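Local coordinates for protein DNA ligase (Archaeoglobus fulgidus, PDB 3GDE) that probably seals nicks in double-stranded DNA during replication, recombination and repair, using ATP to join a 3'-hydroxyl to a 5'-phosphate, at residues A[23-28]-A[172-177]; A[31-36]-A[44-49]; A[486-491]-A[496-501]. One frame throughout, in Å; residues are numbered along the deposited sequence.

Interaction 1: A[23-28]-A[172-177]; sequences LELTAR and EGIMRD
T26 and I174 bring helices 22-34 and 172-182 together in the all-helical DNA-binding domain of the ligase, with CA atoms 5.5 Å apart. The axes of segments 23-28 and 172-177 approach to 8.8 Å at a crossing angle of -47°. From T26 CB, OG1 stands beside the backbone N (chi1 -61°) and reaches the flank of I174, 3.7 Å from I174 CG2. That leaves the other branch anti to the same N, and T26 CG2 lies 3.7 Å from D177 CB, one helical turn beyond I174. The small, branched threonine thus fits between two side chains of the facing helix and lets the backbones come close. OG1 is also hydrogen-bonded to T22 O, one turn back, and accepts a bond from a water, 2.6 Å from T26 OG1, which gives its other hydrogen to D177 OD2 at 3.0 Å. At the end of its longer branch, I174 CD1 meets L25 CD1 at 4.0 Å, and L25 continues onto L16 of helix 6-16. The start of helix 172-182 is backbone-bonded to the OB-fold region (G173 with P456, I174 with V457), consistent with the closed conformation. D177 OD1 lies 2.8 Å from R176 NH1 but well out of the guanidinium plane, a salt bridge of charges only. The contact is therefore mostly carbon packing, with a water at one border linking hydroxyl to carboxylate, whose negative charge R176 probably helps to stabilise.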
ATOM      1  N   LEU A  23     -12.532 -18.557  -8.304  1.00 28.27           N
ATOM      2  CA  LEU A  23     -12.412 -19.010  -9.693  1.00 27.89           C
ATOM      3  C   LEU A  23     -13.518 -18.431 -10.573  1.00 27.34           C
ATOM      4  O   LEU A  23     -13.262 -17.959 -11.671  1.00 27.61           O
ATOM      5  CB  LEU A  23     -12.397 -20.547  -9.759  1.00 27.93           C
ATOM      6  CG  LEU A  23     -11.060 -21.210  -9.366  1.00 28.02           C
ATOM      7  CD1 LEU A  23     -11.208 -22.710  -9.267  1.00 28.01           C
ATOM      8  CD2 LEU A  23      -9.952 -20.871 -10.352  1.00 26.70           C
ATOM      9  N   GLU A  24     -14.740 -18.439 -10.065  1.00 27.36           N
ATOM     10  CA  GLU A  24     -15.870 -17.828 -10.755  1.00 27.84           C
ATOM     11  C   GLU A  24     -15.686 -16.332 -10.981  1.00 26.67           C
ATOM     12  O   GLU A  24     -15.975 -15.836 -12.076  1.00 27.21           O
ATOM     13  CB  GLU A  24     -17.166 -18.082  -9.993  1.00 28.22           C
ATOM     14  CG  GLU A  24     -17.761 -19.451 -10.231  1.00 31.74           C
ATOM     15  CD  GLU A  24     -19.175 -19.556  -9.677  1.00 37.36           C
ATOM     16  OE1 GLU A  24     -19.546 -20.651  -9.178  1.00 38.63           O
ATOM     17  OE2 GLU A  24     -19.906 -18.533  -9.732  1.00 39.22           O
ATOM     18  N   LEU A  25     -15.208 -15.626  -9.956  1.00 25.15           N
ATOM     19  CA  LEU A  25     -14.880 -14.202 -10.067  1.00 23.74           C
ATOM     20  C   LEU A  25     -13.824 -13.960 -11.134  1.00 23.27           C
ATOM     21  O   LEU A  25     -13.989 -13.086 -11.989  1.00 22.97           O
ATOM     22  CB  LEU A  25     -14.410 -13.625  -8.725  1.00 23.28           C
ATOM     23  CG  LEU A  25     -15.487 -13.385  -7.664  1.00 23.11           C
ATOM     24  CD1 LEU A  25     -14.842 -13.168  -6.301  1.00 24.22           C
ATOM     25  CD2 LEU A  25     -16.388 -12.213  -8.033  1.00 20.98           C
ATOM     26  N   THR A  26     -12.752 -14.748 -11.083  1.00 22.74           N
ATOM     27  CA  THR A  26     -11.688 -14.700 -12.081  1.00 22.37           C
ATOM     28  C   THR A  26     -12.239 -14.840 -13.527  1.00 22.25           C
ATOM     29  O   THR A  26     -11.882 -14.063 -14.419  1.00 22.19           O
ATOM     30  CB  THR A  26     -10.605 -15.774 -11.775  1.00 22.12           C
ATOM     31  OG1 THR A  26     -10.026 -15.510 -10.491  1.00 22.79           O
ATOM     32  CG2 THR A  26      -9.498 -15.785 -12.829  1.00 21.08           C
ATOM     33  N   ALA A  27     -13.123 -15.812 -13.732  1.00 22.43           N
ATOM     34  CA  ALA A  27     -13.648 -16.127 -15.065  1.00 22.97           C
ATOM     35  C   ALA A  27     -14.637 -15.058 -15.581  1.00 23.13           C
ATOM     36  O   ALA A  27     -14.570 -14.650 -16.744  1.00 23.12           O
ATOM     37  CB  ALA A  27     -14.273 -17.542 -15.078  1.00 22.64           C
ATOM     38  N   ARG A  28     -15.527 -14.593 -14.707  1.00 23.67           N
ATOM     39  CA  ARG A  28     -16.400 -13.459 -15.011  1.00 24.67           C
ATOM     40  C   ARG A  28     -15.632 -12.205 -15.400  1.00 23.98           C
ATOM     41  O   ARG A  28     -15.971 -11.550 -16.384  1.00 24.06           O
ATOM     42  CB  ARG A  28     -17.328 -13.140 -13.838  1.00 25.27           C
ATOM     43  CG  ARG A  28     -18.366 -14.208 -13.558  1.00 29.62           C
ATOM     44  CD  ARG A  28     -19.449 -14.202 -14.622  1.00 36.75           C
ATOM     45  NE  ARG A  28     -20.498 -13.218 -14.362  1.00 41.31           N
ATOM     46  CZ  ARG A  28     -21.786 -13.521 -14.210  1.00 42.94           C
ATOM     47  NH1 ARG A  28     -22.194 -14.785 -14.299  1.00 43.30           N
ATOM     48  NH2 ARG A  28     -22.672 -12.554 -13.985  1.00 43.92           N
ATOM     49  N   GLU A 172      -5.950  -8.251  -5.683  1.00 26.60           N
ATOM     50  CA  GLU A 172      -4.838  -8.228  -6.618  1.00 27.83           C
ATOM     51  C   GLU A 172      -4.650  -9.585  -7.285  1.00 27.43           C
ATOM     52  O   GLU A 172      -4.388  -9.649  -8.486  1.00 27.62           O
ATOM     53  CB  GLU A 172      -3.563  -7.861  -5.851  1.00 28.99           C
ATOM     54  CG  GLU A 172      -2.697  -6.826  -6.530  1.00 32.74           C
ATOM     55  CD  GLU A 172      -3.090  -5.406  -6.180  1.00 39.05           C
ATOM     56  OE1 GLU A 172      -4.254  -5.009  -6.451  1.00 40.95           O
ATOM     57  OE2 GLU A 172      -2.211  -4.675  -5.650  1.00 42.58           O
ATOM     58  N   GLY A 173      -4.789 -10.656  -6.497  1.00 27.19           N
ATOM     59  CA  GLY A 173      -4.625 -12.032  -6.966  1.00 27.07           C
ATOM     60  C   GLY A 173      -5.649 -12.427  -8.024  1.00 27.20           C
ATOM     61  O   GLY A 173      -5.307 -12.987  -9.062  1.00 26.82           O
ATOM     62  N   ILE A 174      -6.917 -12.131  -7.759  1.00 27.13           N
ATOM     63  CA  ILE A 174      -7.963 -12.392  -8.744  1.00 26.85           C
ATOM     64  C   ILE A 174      -7.710 -11.596 -10.033  1.00 27.18           C
ATOM     65  O   ILE A 174      -7.777 -12.153 -11.134  1.00 26.90           O
ATOM     66  CB  ILE A 174      -9.353 -12.133  -8.159  1.00 26.68           C
ATOM     67  CG1 ILE A 174      -9.696 -13.251  -7.171  1.00 25.14           C
ATOM     68  CG2 ILE A 174     -10.405 -11.995  -9.278  1.00 25.87           C
ATOM     69  CD1 ILE A 174     -10.888 -12.949  -6.277  1.00 24.20           C
ATOM     70  N   MET A 175      -7.364 -10.319  -9.894  1.00 27.41           N
ATOM     71  CA  MET A 175      -7.086  -9.474 -11.061  1.00 28.02           C
ATOM     72  C   MET A 175      -5.915  -9.941 -11.936  1.00 28.10           C
ATOM     73  O   MET A 175      -6.033  -9.929 -13.162  1.00 27.02           O
ATOM     74  CB  MET A 175      -6.908  -8.019 -10.652  1.00 28.44           C
ATOM     75  CG  MET A 175      -8.212  -7.338 -10.290  1.00 30.67           C
ATOM     76  SD  MET A 175      -9.464  -7.445 -11.588  1.00 35.84           S
ATOM     77  CE  MET A 175      -8.606  -6.588 -12.924  1.00 30.33           C
ATOM     78  N   ARG A 176      -4.801 -10.333 -11.303  1.00 28.69           N
ATOM     79  CA  ARG A 176      -3.648 -10.935 -12.001  1.00 29.39           C
ATOM     80  C   ARG A 176      -4.121 -12.148 -12.807  1.00 28.76           C
ATOM     81  O   ARG A 176      -3.818 -12.271 -13.988  1.00 28.91           O
ATOM     82  CB  ARG A 176      -2.528 -11.337 -11.006  1.00 29.23           C
ATOM     83  CG  ARG A 176      -1.611 -12.493 -11.488  1.00 30.62           C
ATOM     84  CD  ARG A 176      -0.764 -13.163 -10.391  1.00 31.20           C
ATOM     85  NE  ARG A 176      -1.504 -13.397  -9.148  1.00 38.79           N
ATOM     86  CZ  ARG A 176      -1.859 -14.590  -8.665  1.00 40.81           C
ATOM     87  NH1 ARG A 176      -1.540 -15.712  -9.309  1.00 42.65           N
ATOM     88  NH2 ARG A 176      -2.539 -14.664  -7.521  1.00 42.19           N
ATOM     89  N   ASP A 177      -4.887 -13.015 -12.152  1.00 28.58           N
ATOM     90  CA  ASP A 177      -5.368 -14.256 -12.742  1.00 28.29           C
ATOM     91  C   ASP A 177      -6.374 -14.013 -13.871  1.00 28.05           C
ATOM     92  O   ASP A 177      -6.393 -14.753 -14.862  1.00 28.25           O
ATOM     93  CB  ASP A 177      -6.003 -15.146 -11.664  1.00 28.38           C
ATOM     94  CG  ASP A 177      -4.980 -15.760 -10.709  1.00 28.76           C
ATOM     95  OD1 ASP A 177      -3.766 -15.659 -10.957  1.00 29.98           O
ATOM     96  OD2 ASP A 177      -5.398 -16.365  -9.699  1.00 29.00           O
TER
HETATM   97  O   HOH W   1      -8.228 -17.319  -9.808  1.00 33.00           O

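Interaction 2: A[31-36]-A[44-49]; sequences AFLQKI and DVVLFI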
ATOM      1  N   ALA A  31     -13.756 -12.589 -18.863  1.00 21.83           N
ATOM      2  CA  ALA A  31     -14.755 -12.442 -19.932  1.00 22.03           C
ATOM      3  C   ALA A  31     -15.084 -10.987 -20.227  1.00 22.10           C
ATOM      4  O   ALA A  31     -15.105 -10.585 -21.388  1.00 21.68           O
ATOM      5  CB  ALA A  31     -16.051 -13.243 -19.595  1.00 22.04           C
ATOM      6  N   PHE A  32     -15.336 -10.205 -19.175  1.00 22.69           N
ATOM      7  CA  PHE A  32     -15.607  -8.762 -19.299  1.00 23.36           C
ATOM      8  C   PHE A  32     -14.451  -7.989 -19.932  1.00 23.94           C
ATOM      9  O   PHE A  32     -14.652  -7.198 -20.856  1.00 23.68           O
ATOM     10  CB  PHE A  32     -15.920  -8.162 -17.919  1.00 23.66           C
ATOM     11  CG  PHE A  32     -16.514  -6.778 -17.974  1.00 23.88           C
ATOM     12  CD1 PHE A  32     -17.865  -6.595 -18.285  1.00 22.99           C
ATOM     13  CD2 PHE A  32     -15.727  -5.656 -17.694  1.00 23.37           C
ATOM     14  CE1 PHE A  32     -18.419  -5.311 -18.322  1.00 22.68           C
ATOM     15  CE2 PHE A  32     -16.272  -4.362 -17.739  1.00 22.97           C
ATOM     16  CZ  PHE A  32     -17.614  -4.190 -18.061  1.00 23.27           C
ATOM     17  N   LEU A  33     -13.244  -8.222 -19.414  1.00 24.48           N
ATOM     18  CA  LEU A  33     -12.028  -7.554 -19.876  1.00 25.12           C
ATOM     19  C   LEU A  33     -11.739  -7.807 -21.365  1.00 25.61           C
ATOM     20  O   LEU A  33     -11.310  -6.905 -22.083  1.00 25.60           O
ATOM     21  CB  LEU A  33     -10.833  -8.010 -19.017  1.00 25.04           C
ATOM     22  CG  LEU A  33     -10.299  -7.212 -17.803  1.00 26.00           C
ATOM     23  CD1 LEU A  33     -11.310  -6.297 -17.075  1.00 24.09           C
ATOM     24  CD2 LEU A  33      -9.558  -8.129 -16.838  1.00 24.58           C
ATOM     25  N   GLN A  34     -11.981  -9.038 -21.808  1.00 26.45           N
ATOM     26  CA  GLN A  34     -11.777  -9.466 -23.199  1.00 27.35           C
ATOM     27  C   GLN A  34     -12.551  -8.692 -24.255  1.00 27.46           C
ATOM     28  O   GLN A  34     -12.142  -8.660 -25.416  1.00 27.45           O
ATOM     29  CB  GLN A  34     -12.182 -10.932 -23.348  1.00 27.66           C
ATOM     30  CG  GLN A  34     -11.085 -11.888 -23.061  1.00 29.16           C
ATOM     31  CD  GLN A  34     -11.531 -13.328 -23.161  1.00 32.24           C
ATOM     32  OE1 GLN A  34     -12.731 -13.635 -23.124  1.00 32.75           O
ATOM     33  NE2 GLN A  34     -10.560 -14.232 -23.271  1.00 32.47           N
ATOM     34  N   LYS A  35     -13.678  -8.102 -23.859  1.00 27.49           N
ATOM     35  CA  LYS A  35     -14.618  -7.504 -24.800  1.00 27.47           C
ATOM     36  C   LYS A  35     -14.502  -5.984 -24.847  1.00 28.07           C
ATOM     37  O   LYS A  35     -15.251  -5.297 -25.568  1.00 28.48           O
ATOM     38  CB  LYS A  35     -16.042  -7.945 -24.452  1.00 27.62           C
ATOM     39  CG  LYS A  35     -16.243  -9.439 -24.576  1.00 26.44           C
ATOM     40  CD  LYS A  35     -17.609  -9.854 -24.085  1.00 28.98           C
ATOM     41  CE  LYS A  35     -17.765 -11.375 -24.103  1.00 29.15           C
ATOM     42  NZ  LYS A  35     -16.658 -12.057 -23.340  1.00 31.13           N
ATOM     43  N   ILE A  36     -13.552  -5.458 -24.085  1.00 27.93           N
ATOM     44  CA  ILE A  36     -13.258  -4.041 -24.121  1.00 28.12           C
ATOM     45  C   ILE A  36     -12.226  -3.784 -25.224  1.00 29.12           C
ATOM     46  O   ILE A  36     -11.131  -4.351 -25.210  1.00 28.83           O
ATOM     47  CB  ILE A  36     -12.764  -3.523 -22.753  1.00 27.99           C
ATOM     48  CG1 ILE A  36     -13.736  -3.956 -21.642  1.00 27.56           C
ATOM     49  CG2 ILE A  36     -12.597  -2.006 -22.802  1.00 26.67           C
ATOM     50  CD1 ILE A  36     -13.229  -3.760 -20.230  1.00 27.16           C
ATOM     51  N   ASP A  44      -8.892   1.939 -17.231  1.00 25.56           N
ATOM     52  CA  ASP A  44      -9.722   2.439 -16.146  1.00 25.87           C
ATOM     53  C   ASP A  44     -10.478   1.326 -15.419  1.00 25.18           C
ATOM     54  O   ASP A  44     -10.526   1.318 -14.195  1.00 25.46           O
ATOM     55  CB  ASP A  44     -10.687   3.509 -16.657  1.00 26.26           C
ATOM     56  CG  ASP A  44      -9.995   4.819 -16.960  1.00 28.39           C
ATOM     57  OD1 ASP A  44      -8.925   5.098 -16.372  1.00 28.28           O
ATOM     58  OD2 ASP A  44     -10.530   5.585 -17.793  1.00 33.07           O
ATOM     59  N   VAL A  45     -11.039   0.377 -16.161  1.00 24.12           N
ATOM     60  CA  VAL A  45     -11.802  -0.716 -15.539  1.00 23.75           C
ATOM     61  C   VAL A  45     -10.911  -1.566 -14.611  1.00 23.31           C
ATOM     62  O   VAL A  45     -11.340  -1.961 -13.527  1.00 23.02           O
ATOM     63  CB  VAL A  45     -12.543  -1.588 -16.613  1.00 23.63           C
ATOM     64  CG1 VAL A  45     -13.015  -2.925 -16.042  1.00 24.47           C
ATOM     65  CG2 VAL A  45     -13.718  -0.833 -17.168  1.00 23.34           C
ATOM     66  N   VAL A  46      -9.676  -1.828 -15.039  1.00 22.65           N
ATOM     67  CA  VAL A  46      -8.762  -2.650 -14.258  1.00 22.50           C
ATOM     68  C   VAL A  46      -8.404  -1.947 -12.937  1.00 22.29           C
ATOM     69  O   VAL A  46      -8.468  -2.556 -11.862  1.00 21.53           O
ATOM     70  CB  VAL A  46      -7.499  -3.068 -15.068  1.00 22.55           C
ATOM     71  CG1 VAL A  46      -6.451  -3.686 -14.158  1.00 20.91           C
ATOM     72  CG2 VAL A  46      -7.883  -4.060 -16.161  1.00 21.80           C
ATOM     73  N   LEU A  47      -8.053  -0.666 -13.028  1.00 22.12           N
ATOM     74  CA  LEU A  47      -7.860   0.156 -11.840  1.00 22.39           C
ATOM     75  C   LEU A  47      -9.123   0.209 -10.986  1.00 21.96           C
ATOM     76  O   LEU A  47      -9.101  -0.226  -9.833  1.00 21.65           O
ATOM     77  CB  LEU A  47      -7.375   1.561 -12.207  1.00 22.23           C
ATOM     78  CG  LEU A  47      -5.853   1.739 -12.172  1.00 24.38           C
ATOM     79  CD1 LEU A  47      -5.165   0.951 -13.271  1.00 24.43           C
ATOM     80  CD2 LEU A  47      -5.449   3.223 -12.226  1.00 25.19           C
ATOM     81  N   PHE A  48     -10.219   0.702 -11.567  1.00 21.91           N
ATOM     82  CA  PHE A  48     -11.469   0.922 -10.836  1.00 22.27           C
ATOM     83  C   PHE A  48     -11.999  -0.301 -10.071  1.00 23.08           C
ATOM     84  O   PHE A  48     -12.469  -0.165  -8.944  1.00 22.66           O
ATOM     85  CB  PHE A  48     -12.566   1.496 -11.749  1.00 21.88           C
ATOM     86  CG  PHE A  48     -12.269   2.887 -12.275  1.00 21.64           C
ATOM     87  CD1 PHE A  48     -11.100   3.556 -11.927  1.00 21.64           C
ATOM     88  CD2 PHE A  48     -13.178   3.531 -13.101  1.00 20.41           C
ATOM     89  CE1 PHE A  48     -10.833   4.832 -12.411  1.00 22.33           C
ATOM     90  CE2 PHE A  48     -12.928   4.805 -13.581  1.00 20.50           C
ATOM     91  CZ  PHE A  48     -11.751   5.457 -13.250  1.00 21.30           C
ATOM     92  N   ILE A  49     -11.913  -1.493 -10.661  1.00 24.15           N
ATOM     93  CA  ILE A  49     -12.416  -2.692  -9.977  1.00 25.10           C
ATOM     94  C   ILE A  49     -11.618  -3.021  -8.698  1.00 25.25           C
ATOM     95  O   ILE A  49     -12.150  -3.654  -7.772  1.00 24.80           O
ATOM     96  CB  ILE A  49     -12.524  -3.917 -10.935  1.00 25.34           C
ATOM     97  CG1 ILE A  49     -13.362  -5.034 -10.303  1.00 25.65           C
ATOM     98  CG2 ILE A  49     -11.138  -4.414 -11.351  1.00 25.92           C
ATOM     99  CD1 ILE A  49     -13.851  -6.090 -11.304  1.00 26.20           C
TER
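V45 turns CG1 anti to its backbone N (chi1 164°), which sends this methyl into the angle between F32 and L33, while CG2 is left beside the N and faces I36. F32 holds its ring away from its own N as well (chi1 -167°), and the ring presents its edge: V45 CG1 lies near the ring plane, 3.9 Å from F32 CE2. The same methyl meets L33 CD1 at 3.9 Å, as the leucine and valine side chains run past one another in opposite directions. L33 CD1 also approaches V46 CG2, at 4.2 Å and roughly at right angles. Just past the end of helix 22-34, I36 adds CD1, 4.3 Å from V45 CG2. The contact thus joins two consecutive helices, 22-34 and 39-49, across their short connection. Around it, L33 and V46 both touch I179 of helix 172-182, so that L33, V45 and V46 belong to a shared core of the helical domain, with F32 at its margin, stacked on F12 of helix 6-16. Every contact across the pair is between carbon atoms, so between these segments the fit rests on shape and the exclusion of water, not on directed bonds.

Interaction 3: A[486-491]-A[496-501]; sequences LIVSQQ and EFIPKY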
ATOM      1  N   LEU A 486     -16.063   7.703  10.016  1.00 30.28           N
ATOM      2  CA  LEU A 486     -16.008   6.417   9.337  1.00 29.59           C
ATOM      3  C   LEU A 486     -16.915   5.369   9.971  1.00 29.35           C
ATOM      4  O   LEU A 486     -16.921   4.222   9.524  1.00 28.57           O
ATOM      5  CB  LEU A 486     -14.561   5.898   9.291  1.00 29.16           C
ATOM      6  CG  LEU A 486     -13.448   6.798   8.732  1.00 29.62           C
ATOM      7  CD1 LEU A 486     -12.161   5.993   8.638  1.00 29.85           C
ATOM      8  CD2 LEU A 486     -13.793   7.406   7.361  1.00 28.93           C
ATOM      9  N   ILE A 487     -17.674   5.751  11.002  1.00 29.69           N
ATOM     10  CA  ILE A 487     -18.568   4.796  11.670  1.00 30.55           C
ATOM     11  C   ILE A 487     -19.738   4.432  10.760  1.00 31.89           C
ATOM     12  O   ILE A 487     -20.499   5.289  10.295  1.00 31.61           O
ATOM     13  CB  ILE A 487     -19.059   5.248  13.073  1.00 30.61           C
ATOM     14  CG1 ILE A 487     -17.902   5.242  14.089  1.00 30.31           C
ATOM     15  CG2 ILE A 487     -20.193   4.329  13.563  1.00 29.84           C
ATOM     16  CD1 ILE A 487     -18.171   6.036  15.374  1.00 29.76           C
ATOM     17  N   VAL A 488     -19.862   3.134  10.534  1.00 33.33           N
ATOM     18  CA  VAL A 488     -20.711   2.596   9.506  1.00 35.14           C
ATOM     19  C   VAL A 488     -21.671   1.569  10.154  1.00 36.34           C
ATOM     20  O   VAL A 488     -22.612   1.067   9.540  1.00 36.28           O
ATOM     21  CB  VAL A 488     -19.797   2.025   8.388  1.00 34.67           C
ATOM     22  CG1 VAL A 488     -19.668   0.508   8.453  1.00 35.09           C
ATOM     23  CG2 VAL A 488     -20.248   2.502   7.042  1.00 35.70           C
ATOM     24  N   SER A 489     -21.409   1.281  11.419  1.00 38.27           N
ATOM     25  CA  SER A 489     -22.264   0.427  12.229  1.00 40.60           C
ATOM     26  C   SER A 489     -22.022   0.811  13.677  1.00 41.99           C
ATOM     27  O   SER A 489     -20.879   1.012  14.087  1.00 41.98           O
ATOM     28  CB  SER A 489     -21.946  -1.060  12.001  1.00 40.57           C
ATOM     29  OG  SER A 489     -22.569  -1.894  12.968  1.00 41.28           O
ATOM     30  N   GLN A 490     -23.103   0.966  14.432  1.00 43.97           N
ATOM     31  CA  GLN A 490     -23.001   1.122  15.883  1.00 45.65           C
ATOM     32  C   GLN A 490     -24.075   0.308  16.585  1.00 46.36           C
ATOM     33  O   GLN A 490     -25.267   0.635  16.504  1.00 46.59           O
ATOM     34  CB  GLN A 490     -23.057   2.589  16.320  1.00 45.78           C
ATOM     35  CG  GLN A 490     -22.808   2.746  17.814  1.00 47.39           C
ATOM     36  CD  GLN A 490     -22.489   4.161  18.250  1.00 48.89           C
ATOM     37  OE1 GLN A 490     -21.952   4.970  17.489  1.00 50.35           O
ATOM     38  NE2 GLN A 490     -22.801   4.460  19.503  1.00 50.75           N
ATOM     39  N   GLN A 491     -23.631  -0.765  17.240  1.00 47.18           N
ATOM     40  CA  GLN A 491     -24.473  -1.578  18.112  1.00 48.16           C
ATOM     41  C   GLN A 491     -24.026  -1.365  19.559  1.00 47.96           C
ATOM     42  O   GLN A 491     -23.230  -2.143  20.103  1.00 48.20           O
ATOM     43  CB  GLN A 491     -24.378  -3.057  17.735  1.00 48.26           C
ATOM     44  CG  GLN A 491     -24.596  -3.344  16.250  1.00 49.26           C
ATOM     45  CD  GLN A 491     -24.326  -4.797  15.884  1.00 49.89           C
ATOM     46  OE1 GLN A 491     -24.298  -5.153  14.700  1.00 51.91           O
ATOM     47  NE2 GLN A 491     -24.121  -5.644  16.899  1.00 51.40           N
ATOM     48  N   GLU A 496     -18.295  -0.354  13.843  1.00 34.57           N
ATOM     49  CA  GLU A 496     -17.505  -0.817  12.715  1.00 33.96           C
ATOM     50  C   GLU A 496     -17.105   0.390  11.874  1.00 32.38           C
ATOM     51  O   GLU A 496     -17.852   1.369  11.793  1.00 32.29           O
ATOM     52  CB  GLU A 496     -18.269  -1.866  11.895  1.00 33.61           C
ATOM     53  CG  GLU A 496     -18.575  -3.157  12.685  1.00 35.11           C
ATOM     54  CD  GLU A 496     -19.474  -4.155  11.941  1.00 36.10           C
ATOM     55  OE1 GLU A 496     -19.821  -5.206  12.543  1.00 37.93           O
ATOM     56  OE2 GLU A 496     -19.835  -3.902  10.762  1.00 39.44           O
ATOM     57  N   PHE A 497     -15.917   0.325  11.283  1.00 30.99           N
ATOM     58  CA  PHE A 497     -15.399   1.400  10.440  1.00 29.99           C
ATOM     59  C   PHE A 497     -15.247   0.990   8.986  1.00 29.58           C
ATOM     60  O   PHE A 497     -15.038  -0.185   8.679  1.00 29.11           O
ATOM     61  CB  PHE A 497     -14.021   1.871  10.930  1.00 30.09           C
ATOM     62  CG  PHE A 497     -13.986   2.238  12.370  1.00 29.25           C
ATOM     63  CD1 PHE A 497     -13.235   1.492  13.263  1.00 29.11           C
ATOM     64  CD2 PHE A 497     -14.714   3.323  12.844  1.00 28.88           C
ATOM     65  CE1 PHE A 497     -13.207   1.822  14.605  1.00 29.27           C
ATOM     66  CE2 PHE A 497     -14.693   3.654  14.189  1.00 29.37           C
ATOM     67  CZ  PHE A 497     -13.941   2.905  15.070  1.00 29.94           C
ATOM     68  N   ILE A 498     -15.360   1.985   8.107  1.00 29.15           N
ATOM     69  CA  ILE A 498     -14.806   1.930   6.753  1.00 28.68           C
ATOM     70  C   ILE A 498     -13.299   1.691   6.896  1.00 28.45           C
ATOM     71  O   ILE A 498     -12.612   2.490   7.521  1.00 28.28           O
ATOM     72  CB  ILE A 498     -15.025   3.270   5.997  1.00 28.33           C
ATOM     73  CG1 ILE A 498     -16.508   3.521   5.739  1.00 28.04           C
ATOM     74  CG2 ILE A 498     -14.218   3.316   4.686  1.00 27.83           C
ATOM     75  CD1 ILE A 498     -16.851   4.988   5.626  1.00 27.24           C
ATOM     76  N   PRO A 499     -12.792   0.573   6.351  1.00 28.62           N
ATOM     77  CA  PRO A 499     -11.352   0.290   6.426  1.00 29.12           C
ATOM     78  C   PRO A 499     -10.521   1.412   5.789  1.00 29.36           C
ATOM     79  O   PRO A 499     -10.769   1.794   4.647  1.00 29.80           O
ATOM     80  CB  PRO A 499     -11.199  -1.028   5.657  1.00 29.13           C
ATOM     81  CG  PRO A 499     -12.498  -1.235   4.929  1.00 29.17           C
ATOM     82  CD  PRO A 499     -13.547  -0.502   5.685  1.00 28.52           C
ATOM     83  N   LYS A 500      -9.563   1.943   6.540  1.00 29.06           N
ATOM     84  CA  LYS A 500      -8.874   3.170   6.157  1.00 29.23           C
ATOM     85  C   LYS A 500      -7.515   3.275   6.862  1.00 28.53           C
ATOM     86  O   LYS A 500      -6.468   3.394   6.229  1.00 28.39           O
ATOM     87  CB  LYS A 500      -9.755   4.371   6.529  1.00 29.23           C
ATOM     88  CG  LYS A 500      -9.793   5.502   5.529  1.00 30.12           C
ATOM     89  CD  LYS A 500      -8.838   6.601   5.872  1.00 31.35           C
ATOM     90  CE  LYS A 500      -9.436   7.951   5.520  1.00 33.34           C
ATOM     91  NZ  LYS A 500      -8.390   8.900   5.045  1.00 35.94           N
ATOM     92  N   TYR A 501      -7.543   3.199   8.182  1.00 28.05           N
ATOM     93  CA  TYR A 501      -6.346   3.457   8.974  1.00 27.28           C
ATOM     94  C   TYR A 501      -5.635   2.176   9.372  1.00 26.30           C
ATOM     95  O   TYR A 501      -6.264   1.139   9.591  1.00 26.00           O
ATOM     96  CB  TYR A 501      -6.686   4.339  10.180  1.00 27.64           C
ATOM     97  CG  TYR A 501      -7.173   5.717   9.770  1.00 28.15           C
ATOM     98  CD1 TYR A 501      -8.494   6.113  10.009  1.00 27.97           C
ATOM     99  CD2 TYR A 501      -6.323   6.610   9.109  1.00 28.14           C
ATOM    100  CE1 TYR A 501      -8.953   7.364   9.621  1.00 27.68           C
ATOM    101  CE2 TYR A 501      -6.766   7.874   8.711  1.00 28.22           C
ATOM    102  CZ  TYR A 501      -8.086   8.246   8.971  1.00 30.06           C
ATOM    103  OH  TYR A 501      -8.536   9.507   8.590  1.00 29.83           O
TER
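Strands 487-491 and 494-497 form a β-hairpin with a classic beta bulge in the OB-fold domain at the C-terminal end of the ligase. I487 and F497 form a non-hydrogen-bonded antiparallel pair, S489 and E496 a hydrogen-bonded one; V488 and S489 both face E496, which shifts the register by one between the two pairs. E496 is gripped through its backbone from both: V488 N donates to E496 O (3.0 Å), and E496 N donates to S489 O (2.9 Å). Beyond the strand pair, I498 N gives a third bond to L486 O, 3.1 Å long and 162° at the hydrogen. The same carbonyl receives a CA-H contact from F497. I487 and F497 lie side by side, I487 CG1 3.6 Å from F497 CE2, and F483 stacks on the phenylalanine ring. I498 sends CG1 beside its own backbone N (chi1 -66°), next to V488 CG2 at 4.1 Å, and places CD1 near L486 CA. Replacing I498 by an alanine is likely to open a gap beside V488 CG2 and L486 CA, which CG1 and CD1 now cover. On the face opposite I487 and F497, S489 CB packs against the extended chain of E496. L486 extends past the hairpin, where its CD1 sits 3.6 Å from both K500 CB and Y501 CE1.

How the interactions relate
Interactions 1 and 2 belong to one helical core: both use helix 22-34, their centres lie about 12 Å apart, and they touch where M175 SD meets I49 CG2 at 3.5 Å. Along the chain, interaction 2 is nested within the loop closed by interaction 1, so a local helix pair is backed by a partner from much later in the sequence. Both are buried and rely on side chains, the first with a water at its border, the second wholly apolar. Interaction 3, its centre about 27 and 29 Å from theirs, lies in the OB-fold region. Only partly buried, it combines main-chain bonds with apolar packing, with apolar residues inward and E496 exposed.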